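Local structure of extracellular solute-binding protein, family 3 (Methylophaga aminisulfidivorans MP, 5SV6) at residues A[47-52]-A[106-111]; A[120-125]-A[250-255]; A[215-220]-A[286-291]. The protein is of unknown function but has the architecture of a periplasmic solute-binding protein and is probably linked to the methanol dehydrogenase system. One frame throughout, in Å; residues are numbered along the deposited sequence.

Interaction 1: A[47-52]-A[106-111]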
loop_
_atom_site.group_PDB
_atom_site.type_symbol
_atom_site.label_atom_id
_atom_site.label_comp_id
_atom_site.label_asym_id
_atom_site.label_seq_id
_atom_site.Cartn_x
_atom_site.Cartn_y
_atom_site.Cartn_z
ATOM N N LEU A 47 8.062 -20.062 -10.959
ATOM C CA LEU A 47 7.410 -19.403 -9.831
ATOM C C LEU A 47 6.163 -18.695 -10.336
ATOM O O LEU A 47 6.258 -17.693 -11.048
ATOM C CB LEU A 47 8.352 -18.387 -9.174
ATOM C CG LEU A 47 7.875 -17.775 -7.854
ATOM C CD1 LEU A 47 7.924 -18.806 -6.725
ATOM C CD2 LEU A 47 8.688 -16.528 -7.479
ATOM N N LYS A 48 4.995 -19.229 -10.003
ATOM C CA LYS A 48 3.747 -18.636 -10.471
ATOM C C LYS A 48 3.283 -17.551 -9.508
ATOM O O LYS A 48 2.854 -17.842 -8.392
ATOM C CB LYS A 48 2.660 -19.699 -10.649
ATOM C CG LYS A 48 3.012 -20.769 -11.670
ATOM C CD LYS A 48 1.895 -21.801 -11.796
ATOM C CE LYS A 48 0.665 -21.196 -12.458
ATOM N NZ LYS A 48 -0.311 -22.239 -12.914
ATOM N N VAL A 49 3.374 -16.303 -9.956
ATOM C CA VAL A 49 3.066 -15.152 -9.112
ATOM C C VAL A 49 1.719 -14.553 -9.494
ATOM O O VAL A 49 1.523 -14.130 -10.639
ATOM C CB VAL A 49 4.162 -14.076 -9.241
ATOM C CG1 VAL A 49 3.760 -12.776 -8.523
ATOM C CG2 VAL A 49 5.505 -14.616 -8.731
ATOM N N CYS A 50 0.795 -14.536 -8.535
ATOM C CA CYS A 50 -0.493 -13.870 -8.689
ATOM C C CYS A 50 -0.245 -12.360 -8.717
ATOM O O CYS A 50 0.348 -11.820 -7.784
ATOM C CB CYS A 50 -1.425 -14.199 -7.507
ATOM S SG CYS A 50 -1.515 -15.953 -6.969
ATOM N N ALA A 51 -0.685 -11.673 -9.771
ATOM C CA ALA A 51 -0.486 -10.217 -9.844
ATOM C C ALA A 51 -1.607 -9.489 -10.551
ATOM O O ALA A 51 -2.267 -10.038 -11.440
ATOM C CB ALA A 51 0.869 -9.866 -10.500
ATOM N N ALA A 52 -1.808 -8.236 -10.155
ATOM C CA ALA A 52 -2.881 -7.423 -10.703
ATOM C C ALA A 52 -2.441 -6.801 -12.021
ATOM O O ALA A 52 -1.338 -6.277 -12.140
ATOM C CB ALA A 52 -3.283 -6.335 -9.706
ATOM N N VAL A 106 2.064 -17.584 -5.299
ATOM C CA VAL A 106 2.734 -16.527 -4.547
ATOM C C VAL A 106 1.993 -15.210 -4.694
ATOM O O VAL A 106 1.606 -14.841 -5.800
ATOM C CB VAL A 106 4.183 -16.344 -5.049
ATOM C CG1 VAL A 106 4.817 -15.098 -4.450
ATOM C CG2 VAL A 106 5.014 -17.586 -4.734
ATOM N N VAL A 107 1.769 -14.528 -3.573
ATOM C CA VAL A 107 1.323 -13.139 -3.596
ATOM C C VAL A 107 2.419 -12.248 -3.023
ATOM O O VAL A 107 2.941 -12.509 -1.938
ATOM C CB VAL A 107 -0.014 -12.949 -2.856
ATOM C CG1 VAL A 107 -0.319 -11.465 -2.664
ATOM C CG2 VAL A 107 -1.135 -13.612 -3.660
HETATM N N MSE A 108 2.769 -11.190 -3.750
HETATM C CA MSE A 108 3.993 -10.439 -3.437
HETATM C C MSE A 108 3.973 -9.608 -2.151
HETATM O O MSE A 108 5.005 -9.450 -1.506
HETATM C CB MSE A 108 4.416 -9.553 -4.618
HETATM C CG MSE A 108 4.871 -10.336 -5.851
HETATM SE SE MSE A 108 6.333 -11.599 -5.477
HETATM C CE MSE A 108 7.709 -10.365 -4.828
ATOM N N GLY A 109 2.818 -9.064 -1.786
ATOM C CA GLY A 109 2.743 -8.237 -0.602
ATOM C C GLY A 109 1.444 -8.333 0.186
ATOM O O GLY A 109 0.379 -7.946 -0.303
ATOM N N VAL A 110 1.537 -8.856 1.407
ATOM C CA VAL A 110 0.430 -8.811 2.361
ATOM C C VAL A 110 1.013 -8.418 3.717
ATOM O O VAL A 110 2.237 -8.460 3.901
ATOM C CB VAL A 110 -0.320 -10.166 2.488
ATOM C CG1 VAL A 110 -0.901 -10.615 1.135
ATOM C CG2 VAL A 110 0.583 -11.239 3.092
ATOM N N ASP A 111 0.163 -8.022 4.663
ATOM C CA ASP A 111 0.652 -7.761 6.018
ATOM C C ASP A 111 1.233 -9.048 6.598
ATOM O O ASP A 111 0.671 -10.126 6.403
ATOM C CB ASP A 111 -0.467 -7.289 6.949
ATOM C CG ASP A 111 -0.997 -5.902 6.604
ATOM O OD1 ASP A 111 -0.382 -5.192 5.781
ATOM O OD2 ASP A 111 -2.044 -5.521 7.179
HETATM O O HOH W 1 1.408 -10.191 -6.020
#
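Parallel pairing of two strands in the open-sheet core of a lobe brings Val49 beside Val106, their CA atoms 4.8 Å apart. Cys50 N donates to Val106 O at 2.9 Å, lying nearly along the C=O axis (168°), whereas the return bond, from Val106 N to Lys48 O, is long at 3.2 Å and weak. One residue on, the pairing opens: a water accepts from Met108 N and donates to Cys50 O at 2.6 Å, spanning the gap where the backbone of 106-111 turns a corner. The parallel part of the sheet is built of beta-alpha-beta units, as in periplasmic binding proteins, with strand 47-52 between 82-87 and 106-111, and the connecting helices cover its opposite faces. On the face of Val49 and Val106, beneath helix 66-77, Leu47 CD1 meets Val106 CG2 at 3.7 Å, the two side chains crossing at about a right angle. With chi1 at 172°, Val49 turns CG1 trans to its backbone nitrogen and towards the bent selenomethionine Met108, whose CG it touches at 3.8 Å. The Met108 side chain lies against Leu70 and Ala71 of that helix, so the corner residue lies between Val49 and the helix. The other face carries Cys50 and Val107, where Cys50 CB packs on Val107 CG2 at 3.9 Å below Leu99 of helix 94-99. Here the sulfur swings to the backbone-nitrogen side (chi1 -45°), with Cys50 SG 4.1 Å from Val107 CG2, and closes a disulfide with Cys104, just ahead of the partner strand.

Interaction 2: A[120-125]-A[250-255]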
loop_
_atom_site.group_PDB
_atom_site.type_symbol
_atom_site.label_atom_id
_atom_site.label_comp_id
_atom_site.label_asym_id
_atom_site.label_seq_id
_atom_site.Cartn_x
_atom_site.Cartn_y
_atom_site.Cartn_z
ATOM N N SER A 120 5.925 -14.933 4.704
ATOM C CA SER A 120 7.371 -15.020 4.787
ATOM C C SER A 120 7.865 -14.120 5.912
ATOM O O SER A 120 7.092 -13.329 6.476
ATOM C CB SER A 120 7.971 -14.526 3.471
ATOM O OG SER A 120 7.831 -13.116 3.376
ATOM N N ASP A 121 9.152 -14.226 6.232
ATOM C CA ASP A 121 9.819 -13.170 6.984
ATOM C C ASP A 121 9.499 -11.856 6.273
ATOM O O ASP A 121 9.511 -11.791 5.034
ATOM C CB ASP A 121 11.346 -13.370 6.998
ATOM C CG ASP A 121 11.770 -14.678 7.644
ATOM O OD1 ASP A 121 11.054 -15.163 8.539
ATOM O OD2 ASP A 121 12.818 -15.240 7.243
ATOM N N PRO A 122 9.189 -10.803 7.044
ATOM C CA PRO A 122 8.901 -9.499 6.426
ATOM C C PRO A 122 10.103 -9.011 5.618
ATOM O O PRO A 122 11.231 -9.145 6.095
ATOM C CB PRO A 122 8.681 -8.572 7.624
ATOM C CG PRO A 122 8.410 -9.471 8.788
ATOM C CD PRO A 122 9.143 -10.760 8.515
ATOM N N TYR A 123 9.885 -8.478 4.417
ATOM C CA TYR A 123 11.014 -7.971 3.641
ATOM C C TYR A 123 11.081 -6.445 3.641
ATOM O O TYR A 123 12.052 -5.864 3.165
ATOM C CB TYR A 123 11.074 -8.576 2.222
ATOM C CG TYR A 123 9.878 -8.279 1.329
ATOM C CD1 TYR A 123 8.754 -9.104 1.327
ATOM C CD2 TYR A 123 9.899 -7.205 0.458
ATOM C CE1 TYR A 123 7.667 -8.833 0.500
ATOM C CE2 TYR A 123 8.838 -6.933 -0.375
ATOM C CZ TYR A 123 7.722 -7.741 -0.352
ATOM O OH TYR A 123 6.671 -7.442 -1.191
ATOM N N TYR A 124 10.040 -5.807 4.174
ATOM C CA TYR A 124 10.135 -4.399 4.584
ATOM C C TYR A 124 9.023 -3.988 5.526
ATOM O O TYR A 124 8.058 -4.711 5.724
ATOM C CB TYR A 124 10.191 -3.426 3.393
ATOM C CG TYR A 124 8.935 -3.311 2.529
ATOM C CD1 TYR A 124 8.196 -2.130 2.490
ATOM C CD2 TYR A 124 8.522 -4.361 1.722
ATOM C CE1 TYR A 124 7.061 -2.013 1.689
ATOM C CE2 TYR A 124 7.401 -4.255 0.911
ATOM C CZ TYR A 124 6.675 -3.078 0.896
ATOM O OH TYR A 124 5.565 -2.977 0.079
ATOM N N LYS A 125 9.163 -2.792 6.074
ATOM C CA LYS A 125 8.122 -2.203 6.899
ATOM C C LYS A 125 7.932 -0.759 6.443
ATOM O O LYS A 125 8.903 -0.027 6.209
ATOM C CB LYS A 125 8.539 -2.269 8.375
ATOM C CG LYS A 125 7.481 -1.792 9.394
ATOM C CD LYS A 125 8.072 -1.864 10.812
ATOM C CE LYS A 125 7.081 -1.396 11.867
ATOM N NZ LYS A 125 7.621 -1.593 13.236
ATOM N N GLN A 250 1.767 1.558 10.974
ATOM C CA GLN A 250 2.958 0.990 10.338
ATOM C C GLN A 250 2.824 -0.527 10.263
ATOM O O GLN A 250 2.428 -1.160 11.234
ATOM C CB GLN A 250 4.223 1.360 11.124
ATOM C CG GLN A 250 4.554 2.841 11.120
ATOM C CD GLN A 250 5.805 3.169 11.929
ATOM O OE1 GLN A 250 6.604 2.287 12.253
ATOM N NE2 GLN A 250 5.993 4.447 12.227
ATOM N N PHE A 251 3.160 -1.109 9.112
ATOM C CA PHE A 251 2.915 -2.537 8.884
ATOM C C PHE A 251 4.092 -3.238 8.207
ATOM O O PHE A 251 4.623 -2.747 7.204
ATOM C CB PHE A 251 1.658 -2.728 8.022
ATOM C CG PHE A 251 0.393 -2.233 8.680
ATOM C CD1 PHE A 251 -0.437 -3.117 9.364
ATOM C CD2 PHE A 251 0.052 -0.889 8.638
ATOM C CE1 PHE A 251 -1.585 -2.664 9.998
ATOM C CE2 PHE A 251 -1.101 -0.424 9.268
ATOM C CZ PHE A 251 -1.923 -1.315 9.947
ATOM N N GLU A 252 4.475 -4.394 8.745
ATOM C CA GLU A 252 5.474 -5.240 8.104
ATOM C C GLU A 252 4.831 -5.937 6.908
ATOM O O GLU A 252 3.690 -6.400 6.988
ATOM C CB GLU A 252 6.034 -6.277 9.084
ATOM C CG GLU A 252 6.911 -5.676 10.180
ATOM C CD GLU A 252 7.396 -6.720 11.173
ATOM O OE1 GLU A 252 6.803 -7.818 11.235
ATOM O OE2 GLU A 252 8.387 -6.451 11.874
ATOM N N GLN A 253 5.561 -6.010 5.802
ATOM C CA GLN A 253 5.037 -6.648 4.594
ATOM C C GLN A 253 5.768 -7.952 4.264
ATOM O O GLN A 253 6.991 -8.023 4.357
ATOM C CB GLN A 253 5.120 -5.682 3.412
ATOM C CG GLN A 253 4.344 -4.387 3.646
ATOM C CD GLN A 253 2.856 -4.632 3.763
ATOM O OE1 GLN A 253 2.212 -5.038 2.797
ATOM N NE2 GLN A 253 2.305 -4.418 4.959
ATOM N N SER A 254 5.014 -8.967 3.850
ATOM C CA SER A 254 5.571 -10.290 3.558
ATOM C C SER A 254 5.062 -10.855 2.241
ATOM O O SER A 254 4.030 -10.426 1.729
ATOM C CB SER A 254 5.187 -11.283 4.657
ATOM O OG SER A 254 5.693 -10.907 5.926
ATOM N N ILE A 255 5.788 -11.831 1.704
ATOM C CA ILE A 255 5.279 -12.666 0.611
ATOM C C ILE A 255 4.253 -13.618 1.209
ATOM O O ILE A 255 4.437 -14.062 2.339
ATOM C CB ILE A 255 6.412 -13.532 0.008
ATOM C CG1 ILE A 255 7.598 -12.674 -0.451
ATOM C CG2 ILE A 255 5.891 -14.396 -1.120
ATOM C CD1 ILE A 255 7.281 -11.712 -1.562
#
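The Tyr124 ring takes Gln253 CB over one face, 3.7 Å above the ring plane and offset toward the rim in a CH-pi contact, while Tyr123 CZ lies in plane at its edge. The Tyr123 ring instead turns an edge to the partner strand: Ser254 C and Ile255 N lie there, and Ile255 CD1 comes in obliquely to Tyr123 CE1 at 3.6 Å. Bent at chi2, Gln253 carries its amide to a bond with Asp111. The segments run antiparallel in the mixed sheet, Lys125 and Glu252 a non-hydrogen-bonded pair; Gln253 N donates almost straight to Tyr124 O (2.8 Å, 173°), while the bond from Tyr123 N to Gln253 O is more bent. At the far end Ser120 N bonds to Ile255 O, and Ser254 OG to Ser120 O from above that carbonyl's plane. Ser120 OG accepts from Ile255 N at 2.9 Å and donates to Asp121 O at 2.7 Å; with an alanine here, Ile255 N would probably lose this acceptor and the Asp121 carbonyl its donor. Extended Lys125 runs past Glu252 CG to a salt bridge with Glu237. Strand 106-111 flanks 250-255, helix 262-274 packs on Ser120 and Ile255, and helix 276-286 lies against both tyrosines.

Interaction 3: A[215-220]-A[286-291]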
loop_
_atom_site.group_PDB
_atom_site.type_symbol
_atom_site.label_atom_id
_atom_site.label_comp_id
_atom_site.label_asym_id
_atom_site.label_seq_id
_atom_site.Cartn_x
_atom_site.Cartn_y
_atom_site.Cartn_z
ATOM N N TRP A 215 -1.134 5.104 2.473
ATOM C CA TRP A 215 -0.098 4.086 2.632
ATOM C C TRP A 215 1.102 4.483 1.767
ATOM O O TRP A 215 0.984 4.610 0.554
ATOM C CB TRP A 215 -0.657 2.713 2.213
ATOM C CG TRP A 215 0.310 1.562 2.189
ATOM C CD1 TRP A 215 0.632 0.786 1.107
ATOM C CD2 TRP A 215 1.037 1.018 3.299
ATOM N NE1 TRP A 215 1.514 -0.200 1.476
ATOM C CE2 TRP A 215 1.790 -0.074 2.812
ATOM C CE3 TRP A 215 1.132 1.349 4.653
ATOM C CZ2 TRP A 215 2.636 -0.823 3.629
ATOM C CZ3 TRP A 215 1.965 0.599 5.464
ATOM C CH2 TRP A 215 2.705 -0.476 4.951
ATOM N N ALA A 216 2.252 4.694 2.398
ATOM C CA ALA A 216 3.384 5.316 1.703
ATOM C C ALA A 216 3.874 4.598 0.431
ATOM O O ALA A 216 4.160 5.254 -0.564
ATOM C CB ALA A 216 4.543 5.614 2.670
ATOM N N PRO A 217 3.960 3.257 0.446
ATOM C CA PRO A 217 4.372 2.606 -0.807
ATOM C C PRO A 217 3.467 2.912 -2.016
ATOM O O PRO A 217 3.957 2.911 -3.151
ATOM C CB PRO A 217 4.334 1.114 -0.446
ATOM C CG PRO A 217 4.683 1.102 1.009
ATOM C CD PRO A 217 3.960 2.307 1.577
ATOM N N GLU A 218 2.187 3.176 -1.769
ATOM C CA GLU A 218 1.226 3.531 -2.823
ATOM C C GLU A 218 1.451 4.930 -3.373
ATOM O O GLU A 218 1.116 5.215 -4.520
ATOM C CB GLU A 218 -0.192 3.517 -2.258
ATOM C CG GLU A 218 -1.000 2.351 -2.652
ATOM C CD GLU A 218 -2.189 2.150 -1.743
ATOM O OE1 GLU A 218 -2.800 3.160 -1.304
ATOM O OE2 GLU A 218 -2.492 0.978 -1.455
ATOM N N ALA A 219 1.964 5.820 -2.528
ATOM C CA ALA A 219 2.029 7.231 -2.871
ATOM C C ALA A 219 3.410 7.680 -3.320
ATOM O O ALA A 219 3.527 8.674 -4.025
ATOM C CB ALA A 219 1.566 8.089 -1.702
ATOM N N ALA A 220 4.437 6.932 -2.921
ATOM C CA ALA A 220 5.823 7.417 -2.961
ATOM C C ALA A 220 6.307 7.957 -4.302
ATOM O O ALA A 220 6.871 9.047 -4.353
ATOM C CB ALA A 220 6.790 6.347 -2.434
ATOM N N GLU A 286 12.117 3.322 -5.546
ATOM C CA GLU A 286 10.712 3.685 -5.683
ATOM C C GLU A 286 10.346 4.907 -4.828
ATOM O O GLU A 286 9.389 5.617 -5.135
ATOM C CB GLU A 286 9.828 2.485 -5.313
ATOM C CG GLU A 286 8.319 2.744 -5.426
ATOM C CD GLU A 286 7.790 2.774 -6.865
ATOM O OE1 GLU A 286 8.547 2.476 -7.816
ATOM O OE2 GLU A 286 6.592 3.090 -7.037
ATOM N N GLY A 287 11.102 5.148 -3.757
ATOM C CA GLY A 287 10.870 6.293 -2.891
ATOM C C GLY A 287 10.143 5.927 -1.608
ATOM O O GLY A 287 9.634 6.791 -0.884
ATOM N N ILE A 288 10.094 4.633 -1.324
ATOM C CA ILE A 288 9.346 4.109 -0.187
ATOM C C ILE A 288 10.131 4.294 1.101
ATOM O O ILE A 288 11.297 3.906 1.165
ATOM C CB ILE A 288 9.076 2.594 -0.374
ATOM C CG1 ILE A 288 8.196 2.353 -1.607
ATOM C CG2 ILE A 288 8.453 1.982 0.889
ATOM C CD1 ILE A 288 7.943 0.893 -1.893
ATOM N N PRO A 289 9.501 4.908 2.123
ATOM C CA PRO A 289 10.113 5.030 3.449
ATOM C C PRO A 289 10.181 3.665 4.116
ATOM O O PRO A 289 9.178 2.956 4.218
ATOM C CB PRO A 289 9.152 5.953 4.215
ATOM C CG PRO A 289 8.318 6.609 3.181
ATOM C CD PRO A 289 8.225 5.638 2.037
ATOM N N LEU A 290 11.376 3.304 4.560
ATOM C CA LEU A 290 11.633 1.992 5.121
ATOM C C LEU A 290 11.855 2.103 6.614
ATOM O O LEU A 290 12.719 2.855 7.061
ATOM C CB LEU A 290 12.860 1.380 4.451
ATOM C CG LEU A 290 12.652 1.083 2.966
ATOM C CD1 LEU A 290 13.912 0.515 2.342
ATOM C CD2 LEU A 290 11.471 0.134 2.803
ATOM N N LEU A 291 11.064 1.363 7.379
ATOM C CA LEU A 291 11.086 1.466 8.825
ATOM C C LEU A 291 11.714 0.237 9.479
ATOM O O LEU A 291 11.883 0.212 10.703
ATOM C CB LEU A 291 9.662 1.659 9.351
ATOM C CG LEU A 291 9.097 3.039 9.019
ATOM C CD1 LEU A 291 7.585 3.045 9.108
ATOM C CD2 LEU A 291 9.712 4.040 9.983
HETATM O O HOH W 2 5.253 4.503 -5.149
HETATM O O HOH W 3 8.364 9.712 -2.164
#
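Ala220 CB sits over the carbonyl of Gly287, 3.3 Å from its O, at the place where helix 276-286 ends in a Schellman motif. Gly287 has a phi of 102°, and a side chain here would jam against the preceding carbonyl oxygen as well as crowd the methyl of Ala220. The chain then passes into the C-terminal tail, which runs along the first turn of helix 216-224. Ile288 and Pro217 cross at about a right angle, Ile288 CG2 touching Pro217 CG at 3.9 Å. With chi2 at 177° the isoleucine stretches out its other branch, bringing CD1 to 3.9 Å from Pro217 CB, so the proline ring is gripped by both arms. Farther along, Pro289 sets CD and CG against Ala216, CD lying 3.7 Å from Ala216 CB. Phe66 of helix 66-77 packs on Pro217 and Ile288 alike. No direct hydrogen bond joins the segments; water does. One water donates to both Pro217 O and Glu286 OE2, which also forms a salt bridge with Arg221. A second water donates to Ala220 O at 2.7 Å and, weakly, to Gly287 O at 3.4 Å.

How the interactions relate
Interactions 1 and 2 belong to one mixed sheet, their centres about 13 Å apart, with strand 106-111 of the first lying beside strand 247-257 of the second; Tyr123 OH to Met108 O and Ser254 N to Val110 O probably bond across the seam. The centre of interaction 3 is also about 13 Å from that of interaction 2, and the two touch: Leu291 N probably bonds to Lys125 O. The nearest atoms of interactions 1 and 3 are about 6 Å apart. Along the chain interaction 1 closes first, while 2 and 3 interleave. The interleaving is consistent with a two-lobed binding-protein fold whose chain passes more than once between the lobes, strands 118-133 and 247-257 probably linking them.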